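Local coordinates for protein TqaA (Penicillium aethiopicum, PDB 5DIJ) that is a fungal nonribosomal peptide synthetase whose C-terminal condensation-like domain, this chain, probably macrocyclizes a peptide delivered on a phosphopantetheine arm, at residues A[83-88]-A[119-124]; A[264-269]-A[449-454]. All blocks are in the same frame, centred on the assembly; numbering follows the deposited sequence.

Contact 1 of 2, residues A[83-88]-A[119-124]; sequences RLRETC and VKVREV
Glu-123 sets its CG anti to the carbonyl carbon (chi1 -62°) and runs on extended, while the chain of Arg-85 bends at its third torsion (chi3 -122°); together these bring carboxylate and guanidinium to a forked salt bridge. The two side chains approach at about a right angle, yet their flat end groups finish only 10° from parallel. Arg-85 NE lies 2.8 Å from Glu-123 OE2, a bond bent enough to count as weak, and Arg-85 NH2 reaches Glu-123 OE1 at 3.2 Å from the syn side, tilted out of both planes. With each carboxylate oxygen engaged by a different nitrogen, rotation of both groups should be restrained. Behind the charges runs an apolar seam: Val-121 presents CG2 to Cys-88 CB at 4.2 Å and to CG, in the aliphatic stem of Arg-85, at 4.3 Å. In the N-terminal half of the chloramphenicol acetyltransferase-like fold, this joins helix 81-94 to the outermost strand, 122-125, of a five-stranded mixed sheet and to the extended lead-in before it. Val-119, Val-121 and Glu-123 turn to the helix, whereas Arg-122 packs on helix 132-144 and pairs with Asp-144. Farther along the helix, Val-119 CG2 rests 3.9 Å from Cys-88 O, and Gln-89 accepts from the backbone N of Val-119. Phe-159 and Leu-161 of neighbouring strand 158-163 floor the seam beneath Cys-88 and the two valines.

Contact 2 of 2, residues A[264-269]-A[449-454]; sequences QTLWTF and ANSRVL
Gln-264 O receives two donors from Ser-451: the backbone N at 2.7 Å, nearly in line with the carbonyl, and the hydroxyl OG at 3.0 Å, tilted from the carbonyl plane. Asn-450 adds a weaker touch, its CA lying 3.1 Å from Gln-264 O in a CA-H...O contact. Beyond the non-hydrogen-bonded pair Thr-265/Asn-450, Leu-266 and Ala-449 form a hydrogen-bonded antiparallel pair, Leu-266 N to Ala-449 O at 3.0 Å and Ala-449 N to Leu-266 O at 3.2 Å. Leu-266 lays CD1 against Ser-451 CB at 3.7 Å, and the same methyl lies 3.8 Å from Leu-454 O. The Leu-266/Ala-449 pair joins edge strand 265-272 to the end of strand 443-450 in the six-stranded mixed sheet of the C-terminal lobe, and the Gln-264/Ser-451 bonds continue the pairing just past both strand ends, where the backbone after Asn-450 turns off toward helix 456-475. The departure is shaped by an Asx turn: with CG anti to the backbone N (chi1 -178°), Asn-450 holds OD1 2.6 Å from Arg-452 N, in the carbonyl plane. Replacing Asn-450 with an alanine would leave that amide without this acceptor and would probably let the turn presenting Ser-451 to Gln-264 shift. Asn-450 O tightens the same bend by accepting from both Val-453 N and Leu-454 N. Thr-265 OG1 is hydrogen-bonded to Asp-427 OD1; Leu-266 touches Gln-456 of helix 456-475, and Leu-454 touches Ala-459 there.

Overall arrangement
Contact 1 closes before contact 2 opens along the chain, and their centres lie 37 Å apart, with nearest atoms about 21 Å apart. They share no sheet. Contact 1 flanks the five-stranded sheet at its outermost strand 122-125, and contact 2 pairs the outermost strand 265-272 of the six-stranded sheet with its neighbour 443-450. These sheets belong to the two lobes of the condensation-type domain; strand 417-425, though late in sequence, joins the first lobe's sheet. Both lie near the surface at sheet edges, contact 1 by side-chain packing and a salt bridge, contact 2 by strand pairing; each joins parts of its own lobe, away from the residues that bind phosphopantetheine.

Contact 1 of 2, residues A[83-88]-A[119-124]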
ATOM      1  N   ARG A  83      25.922 -12.163 -10.987  1.00 75.87           N
ATOM      2  CA  ARG A  83      25.830 -11.005 -10.092  1.00 77.68           C
ATOM      3  C   ARG A  83      24.376 -10.606  -9.865  1.00 76.59           C
ATOM      4  O   ARG A  83      24.009 -10.090  -8.794  1.00 69.66           O
ATOM      5  CB  ARG A  83      26.622  -9.812 -10.636  1.00 81.08           C
ATOM      6  CG  ARG A  83      26.983  -8.788  -9.554  1.00 84.59           C
ATOM      7  CD  ARG A  83      27.771  -7.598 -10.095  1.00 89.85           C
ATOM      8  NE  ARG A  83      27.558  -7.382 -11.529  1.00 90.14           N
ATOM      9  CZ  ARG A  83      28.489  -7.579 -12.462  1.00 90.29           C
ATOM     10  NH1 ARG A  83      29.705  -7.986 -12.113  1.00 89.21           N
ATOM     11  NH2 ARG A  83      28.212  -7.359 -13.742  1.00 86.17           N
ATOM     12  N   LEU A  84      23.569 -10.833 -10.900  1.00 73.73           N
ATOM     13  CA  LEU A  84      22.124 -10.755 -10.810  1.00 65.12           C
ATOM     14  C   LEU A  84      21.663 -11.613  -9.635  1.00 66.97           C
ATOM     15  O   LEU A  84      20.891 -11.162  -8.780  1.00 67.86           O
ATOM     16  CB  LEU A  84      21.511 -11.224 -12.114  1.00 63.48           C
ATOM     17  CG  LEU A  84      20.294 -10.482 -12.634  1.00 73.66           C
ATOM     18  CD1 LEU A  84      20.477  -8.976 -12.490  1.00 65.01           C
ATOM     19  CD2 LEU A  84      20.062 -10.889 -14.093  1.00 70.07           C
ATOM     20  N   ARG A  85      22.176 -12.841  -9.586  1.00 66.33           N
ATOM     21  CA  ARG A  85      21.960 -13.743  -8.456  1.00 65.35           C
ATOM     22  C   ARG A  85      22.491 -13.172  -7.141  1.00 67.42           C
ATOM     23  O   ARG A  85      21.853 -13.324  -6.105  1.00 68.90           O
ATOM     24  CB  ARG A  85      22.623 -15.101  -8.714  1.00 67.23           C
ATOM     25  CG  ARG A  85      21.725 -16.192  -9.264  1.00 65.13           C
ATOM     26  CD  ARG A  85      22.554 -17.356  -9.856  1.00 65.90           C
ATOM     27  NE  ARG A  85      22.212 -17.572 -11.263  1.00 67.34           N
ATOM     28  CZ  ARG A  85      23.085 -17.621 -12.272  1.00 65.70           C
ATOM     29  NH1 ARG A  85      24.389 -17.496 -12.050  1.00 64.65           N
ATOM     30  NH2 ARG A  85      22.645 -17.803 -13.516  1.00 71.01           N
ATOM     31  N   GLU A  86      23.667 -12.543  -7.172  1.00 71.47           N
ATOM     32  CA  GLU A  86      24.269 -11.949  -5.967  1.00 72.22           C
ATOM     33  C   GLU A  86      23.398 -10.849  -5.383  1.00 66.81           C
ATOM     34  O   GLU A  86      23.071 -10.842  -4.185  1.00 60.85           O
ATOM     35  CB  GLU A  86      25.647 -11.364  -6.286  1.00 82.96           C
ATOM     36  CG  GLU A  86      26.643 -12.323  -6.924  1.00 90.60           C
ATOM     37  CD  GLU A  86      28.000 -11.670  -7.180  1.00100.88           C
ATOM     38  OE1 GLU A  86      28.217 -10.525  -6.706  1.00 99.58           O
ATOM     39  OE2 GLU A  86      28.840 -12.301  -7.864  1.00101.37           O
ATOM     40  N   THR A  87      23.048  -9.912  -6.260  1.00 63.69           N
ATOM     41  CA  THR A  87      22.207  -8.784  -5.918  1.00 62.88           C
ATOM     42  C   THR A  87      20.970  -9.220  -5.118  1.00 64.87           C
ATOM     43  O   THR A  87      20.618  -8.589  -4.120  1.00 65.97           O
ATOM     44  CB  THR A  87      21.764  -8.023  -7.191  1.00 66.22           C
ATOM     45  OG1 THR A  87      22.898  -7.785  -8.045  1.00 65.17           O
ATOM     46  CG2 THR A  87      21.129  -6.694  -6.810  1.00 65.46           C
ATOM     47  N   CYS A  88      20.327 -10.307  -5.542  1.00 63.43           N
ATOM     48  CA  CYS A  88      19.133 -10.799  -4.850  1.00 60.34           C
ATOM     49  C   CYS A  88      19.447 -11.186  -3.404  1.00 61.59           C
ATOM     50  O   CYS A  88      18.682 -10.877  -2.484  1.00 61.10           O
ATOM     51  CB  CYS A  88      18.516 -11.986  -5.603  1.00 56.71           C
ATOM     52  SG  CYS A  88      17.930 -11.546  -7.285  1.00 60.51           S
ATOM     53  N   VAL A 119      19.431 -16.485  -0.048  1.00 69.57           N
ATOM     54  CA  VAL A 119      18.307 -16.446  -0.961  1.00 75.01           C
ATOM     55  C   VAL A 119      18.589 -17.310  -2.172  1.00 70.73           C
ATOM     56  O   VAL A 119      19.611 -17.148  -2.855  1.00 64.45           O
ATOM     57  CB  VAL A 119      17.993 -14.989  -1.418  1.00 67.66           C
ATOM     58  CG1 VAL A 119      16.640 -14.925  -2.101  1.00 66.72           C
ATOM     59  CG2 VAL A 119      18.018 -14.041  -0.237  1.00 59.57           C
ATOM     60  N   LYS A 120      17.670 -18.227  -2.438  1.00 70.03           N
ATOM     61  CA  LYS A 120      17.805 -19.087  -3.602  1.00 69.05           C
ATOM     62  C   LYS A 120      16.864 -18.631  -4.704  1.00 61.31           C
ATOM     63  O   LYS A 120      15.680 -18.385  -4.478  1.00 67.68           O
ATOM     64  CB  LYS A 120      17.552 -20.541  -3.211  1.00 70.93           C
ATOM     65  CG  LYS A 120      18.495 -21.011  -2.092  1.00 82.09           C
ATOM     66  CD  LYS A 120      19.969 -20.891  -2.520  1.00 84.62           C
ATOM     67  CE  LYS A 120      20.936 -21.380  -1.442  1.00 81.01           C
ATOM     68  NZ  LYS A 120      22.368 -21.233  -1.869  1.00 80.87           N
ATOM     69  N   VAL A 121      17.417 -18.486  -5.893  1.00 50.92           N
ATOM     70  CA  VAL A 121      16.670 -18.005  -7.030  1.00 52.53           C
ATOM     71  C   VAL A 121      16.109 -19.137  -7.904  1.00 59.49           C
ATOM     72  O   VAL A 121      16.851 -20.013  -8.348  1.00 59.11           O
ATOM     73  CB  VAL A 121      17.560 -17.107  -7.885  1.00 53.49           C
ATOM     74  CG1 VAL A 121      16.837 -16.670  -9.161  1.00 53.00           C
ATOM     75  CG2 VAL A 121      18.025 -15.927  -7.067  1.00 54.81           C
ATOM     76  N   ARG A 122      14.799 -19.116  -8.144  1.00 57.21           N
ATOM     77  CA  ARG A 122      14.175 -20.019  -9.104  1.00 53.37           C
ATOM     78  C   ARG A 122      14.590 -19.618 -10.521  1.00 55.70           C
ATOM     79  O   ARG A 122      14.452 -18.452 -10.889  1.00 50.56           O
ATOM     80  CB  ARG A 122      12.652 -19.989  -8.940  1.00 56.98           C
ATOM     81  CG  ARG A 122      11.865 -20.742 -10.004  1.00 54.93           C
ATOM     82  CD  ARG A 122      10.399 -20.883  -9.607  1.00 52.97           C
ATOM     83  NE  ARG A 122       9.611 -19.722 -10.011  1.00 53.97           N
ATOM     84  CZ  ARG A 122       8.299 -19.606  -9.838  1.00 51.45           C
ATOM     85  NH1 ARG A 122       7.610 -20.576  -9.254  1.00 51.67           N
ATOM     86  NH2 ARG A 122       7.679 -18.509 -10.240  1.00 57.32           N
ATOM     87  N   GLU A 123      15.122 -20.567 -11.306  1.00 62.08           N
ATOM     88  CA  GLU A 123      15.667 -20.253 -12.641  1.00 56.23           C
ATOM     89  C   GLU A 123      15.097 -21.142 -13.722  1.00 54.44           C
ATOM     90  O   GLU A 123      14.730 -22.276 -13.458  1.00 58.23           O
ATOM     91  CB  GLU A 123      17.195 -20.374 -12.664  1.00 56.31           C
ATOM     92  CG  GLU A 123      17.906 -19.419 -11.726  1.00 69.13           C
ATOM     93  CD  GLU A 123      19.414 -19.370 -11.940  1.00 74.93           C
ATOM     94  OE1 GLU A 123      19.849 -19.304 -13.123  1.00 71.93           O
ATOM     95  OE2 GLU A 123      20.149 -19.392 -10.915  1.00 68.14           O
ATOM     96  N   VAL A 124      15.057 -20.632 -14.950  1.00 54.11           N
ATOM     97  CA  VAL A 124      14.421 -21.331 -16.058  1.00 53.36           C
ATOM     98  C   VAL A 124      15.145 -21.062 -17.375  1.00 59.79           C
ATOM     99  O   VAL A 124      15.232 -19.911 -17.826  1.00 58.82           O
ATOM    100  CB  VAL A 124      12.923 -20.918 -16.219  1.00 58.02           C
ATOM    101  CG1 VAL A 124      12.338 -21.443 -17.533  1.00 54.38           C
ATOM    102  CG2 VAL A 124      12.099 -21.407 -15.055  1.00 55.51           C
TER

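Contact 2 of 2, residues A[264-269]-A[449-454]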
ATOM      1  N   GLN A 264     -16.989 -11.873  -7.070  1.00 55.82           N
ATOM      2  CA  GLN A 264     -15.645 -11.659  -7.589  1.00 53.32           C
ATOM      3  C   GLN A 264     -15.229 -10.179  -7.550  1.00 55.68           C
ATOM      4  O   GLN A 264     -16.051  -9.291  -7.324  1.00 52.33           O
ATOM      5  CB  GLN A 264     -15.530 -12.199  -9.012  1.00 52.21           C
ATOM      6  CG  GLN A 264     -16.189 -11.339 -10.091  1.00 58.31           C
ATOM      7  CD  GLN A 264     -16.208 -12.033 -11.475  1.00 76.51           C
ATOM      8  OE1 GLN A 264     -15.224 -12.658 -11.898  1.00 71.16           O
ATOM      9  NE2 GLN A 264     -17.347 -11.941 -12.166  1.00 74.12           N
ATOM     10  N   THR A 265     -13.941  -9.943  -7.788  1.00 54.18           N
ATOM     11  CA  THR A 265     -13.318  -8.624  -7.732  1.00 47.13           C
ATOM     12  C   THR A 265     -13.445  -7.839  -9.025  1.00 47.17           C
ATOM     13  O   THR A 265     -12.902  -8.238 -10.040  1.00 51.81           O
ATOM     14  CB  THR A 265     -11.811  -8.733  -7.404  1.00 46.90           C
ATOM     15  OG1 THR A 265     -11.638  -9.159  -6.044  1.00 49.49           O
ATOM     16  CG2 THR A 265     -11.106  -7.381  -7.625  1.00 50.22           C
ATOM     17  N   LEU A 266     -14.129  -6.701  -8.975  1.00 49.02           N
ATOM     18  CA  LEU A 266     -14.264  -5.855 -10.145  1.00 42.04           C
ATOM     19  C   LEU A 266     -13.337  -4.660 -10.098  1.00 46.61           C
ATOM     20  O   LEU A 266     -13.235  -3.961  -9.078  1.00 50.66           O
ATOM     21  CB  LEU A 266     -15.694  -5.369 -10.283  1.00 48.84           C
ATOM     22  CG  LEU A 266     -16.772  -6.423 -10.495  1.00 47.10           C
ATOM     23  CD1 LEU A 266     -18.119  -5.715 -10.584  1.00 46.64           C
ATOM     24  CD2 LEU A 266     -16.462  -7.187 -11.761  1.00 42.74           C
ATOM     25  N   TRP A 267     -12.657  -4.440 -11.215  1.00 44.43           N
ATOM     26  CA  TRP A 267     -11.925  -3.207 -11.459  1.00 40.43           C
ATOM     27  C   TRP A 267     -12.676  -2.448 -12.544  1.00 47.01           C
ATOM     28  O   TRP A 267     -12.932  -2.982 -13.630  1.00 46.22           O
ATOM     29  CB  TRP A 267     -10.479  -3.476 -11.892  1.00 36.74           C
ATOM     30  CG  TRP A 267      -9.566  -3.872 -10.787  1.00 40.05           C
ATOM     31  CD1 TRP A 267      -9.344  -5.134 -10.311  1.00 38.36           C
ATOM     32  CD2 TRP A 267      -8.733  -2.997 -10.017  1.00 52.67           C
ATOM     33  NE1 TRP A 267      -8.430  -5.104  -9.284  1.00 40.14           N
ATOM     34  CE2 TRP A 267      -8.033  -3.803  -9.081  1.00 48.56           C
ATOM     35  CE3 TRP A 267      -8.517  -1.600 -10.018  1.00 44.81           C
ATOM     36  CZ2 TRP A 267      -7.129  -3.264  -8.152  1.00 44.76           C
ATOM     37  CZ3 TRP A 267      -7.613  -1.062  -9.104  1.00 46.46           C
ATOM     38  CH2 TRP A 267      -6.932  -1.898  -8.177  1.00 48.10           C
ATOM     39  N   THR A 268     -13.041  -1.212 -12.230  1.00 50.28           N
ATOM     40  CA  THR A 268     -13.807  -0.349 -13.123  1.00 43.94           C
ATOM     41  C   THR A 268     -12.968   0.902 -13.339  1.00 46.01           C
ATOM     42  O   THR A 268     -12.451   1.469 -12.375  1.00 54.67           O
ATOM     43  CB  THR A 268     -15.168   0.004 -12.508  1.00 46.93           C
ATOM     44  OG1 THR A 268     -15.712  -1.154 -11.841  1.00 45.92           O
ATOM     45  CG2 THR A 268     -16.123   0.498 -13.557  1.00 51.38           C
ATOM     46  N   PHE A 269     -12.804   1.327 -14.585  1.00 47.18           N
ATOM     47  CA  PHE A 269     -11.903   2.431 -14.901  1.00 45.77           C
ATOM     48  C   PHE A 269     -12.589   3.614 -15.541  1.00 51.63           C
ATOM     49  O   PHE A 269     -13.556   3.467 -16.283  1.00 52.93           O
ATOM     50  CB  PHE A 269     -10.786   1.976 -15.837  1.00 46.11           C
ATOM     51  CG  PHE A 269      -9.889   0.933 -15.250  1.00 53.24           C
ATOM     52  CD1 PHE A 269      -8.768   1.301 -14.526  1.00 58.75           C
ATOM     53  CD2 PHE A 269     -10.146  -0.421 -15.450  1.00 52.40           C
ATOM     54  CE1 PHE A 269      -7.925   0.341 -13.986  1.00 62.77           C
ATOM     55  CE2 PHE A 269      -9.309  -1.395 -14.915  1.00 51.24           C
ATOM     56  CZ  PHE A 269      -8.194  -1.013 -14.183  1.00 57.86           C
ATOM     57  N   ALA A 449     -13.953  -3.108  -6.027  1.00 41.26           N
ATOM     58  CA  ALA A 449     -14.746  -3.784  -5.013  1.00 44.12           C
ATOM     59  C   ALA A 449     -15.287  -5.100  -5.565  1.00 50.06           C
ATOM     60  O   ALA A 449     -15.482  -5.264  -6.772  1.00 48.59           O
ATOM     61  CB  ALA A 449     -15.895  -2.902  -4.531  1.00 40.37           C
ATOM     62  N   ASN A 450     -15.518  -6.035  -4.657  1.00 47.72           N
ATOM     63  CA  ASN A 450     -16.216  -7.248  -4.982  1.00 48.31           C
ATOM     64  C   ASN A 450     -17.600  -6.917  -5.496  1.00 53.54           C
ATOM     65  O   ASN A 450     -18.250  -6.008  -4.985  1.00 59.63           O
ATOM     66  CB  ASN A 450     -16.313  -8.150  -3.761  1.00 51.51           C
ATOM     67  CG  ASN A 450     -16.991  -9.458  -4.072  1.00 56.60           C
ATOM     68  OD1 ASN A 450     -18.196  -9.499  -4.293  1.00 60.35           O
ATOM     69  ND2 ASN A 450     -16.221 -10.540  -4.107  1.00 58.32           N
ATOM     70  N   SER A 451     -18.064  -7.669  -6.486  1.00 53.13           N
ATOM     71  CA  SER A 451     -19.379  -7.425  -7.082  1.00 53.84           C
ATOM     72  C   SER A 451     -20.574  -7.664  -6.131  1.00 55.07           C
ATOM     73  O   SER A 451     -21.657  -7.125  -6.368  1.00 60.11           O
ATOM     74  CB  SER A 451     -19.544  -8.279  -8.340  1.00 54.20           C
ATOM     75  OG  SER A 451     -18.926  -9.548  -8.190  1.00 55.28           O
ATOM     76  N   ARG A 452     -20.390  -8.447  -5.065  1.00 52.23           N
ATOM     77  CA  ARG A 452     -21.427  -8.596  -4.029  1.00 53.68           C
ATOM     78  C   ARG A 452     -21.638  -7.318  -3.235  1.00 56.16           C
ATOM     79  O   ARG A 452     -22.546  -7.216  -2.412  1.00 58.69           O
ATOM     80  CB  ARG A 452     -21.080  -9.710  -3.035  1.00 58.01           C
ATOM     81  CG  ARG A 452     -20.890 -11.079  -3.623  1.00 62.14           C
ATOM     82  CD  ARG A 452     -21.190 -12.127  -2.567  1.00 69.42           C
ATOM     83  NE  ARG A 452     -20.522 -11.817  -1.310  1.00 71.96           N
ATOM     84  CZ  ARG A 452     -19.528 -12.538  -0.808  1.00 79.23           C
ATOM     85  NH1 ARG A 452     -19.097 -13.608  -1.473  1.00 79.80           N
ATOM     86  NH2 ARG A 452     -18.961 -12.191   0.348  1.00 74.71           N
ATOM     87  N   VAL A 453     -20.759  -6.357  -3.447  1.00 54.59           N
ATOM     88  CA  VAL A 453     -20.804  -5.143  -2.681  1.00 50.15           C
ATOM     89  C   VAL A 453     -21.186  -4.016  -3.614  1.00 50.92           C
ATOM     90  O   VAL A 453     -22.007  -3.168  -3.287  1.00 60.07           O
ATOM     91  CB  VAL A 453     -19.452  -4.883  -2.011  1.00 50.86           C
ATOM     92  CG1 VAL A 453     -19.425  -3.520  -1.306  1.00 45.04           C
ATOM     93  CG2 VAL A 453     -19.148  -6.005  -1.044  1.00 51.57           C
ATOM     94  N   LEU A 454     -20.618  -4.044  -4.806  1.00 47.89           N
ATOM     95  CA  LEU A 454     -20.725  -2.924  -5.710  1.00 48.79           C
ATOM     96  C   LEU A 454     -20.717  -3.486  -7.104  1.00 52.63           C
ATOM     97  O   LEU A 454     -19.662  -3.844  -7.622  1.00 58.27           O
ATOM     98  CB  LEU A 454     -19.570  -1.944  -5.501  1.00 43.40           C
ATOM     99  CG  LEU A 454     -19.668  -0.644  -6.287  1.00 45.73           C
ATOM    100  CD1 LEU A 454     -20.816   0.194  -5.750  1.00 44.32           C
ATOM    101  CD2 LEU A 454     -18.361   0.126  -6.230  1.00 39.76           C
TER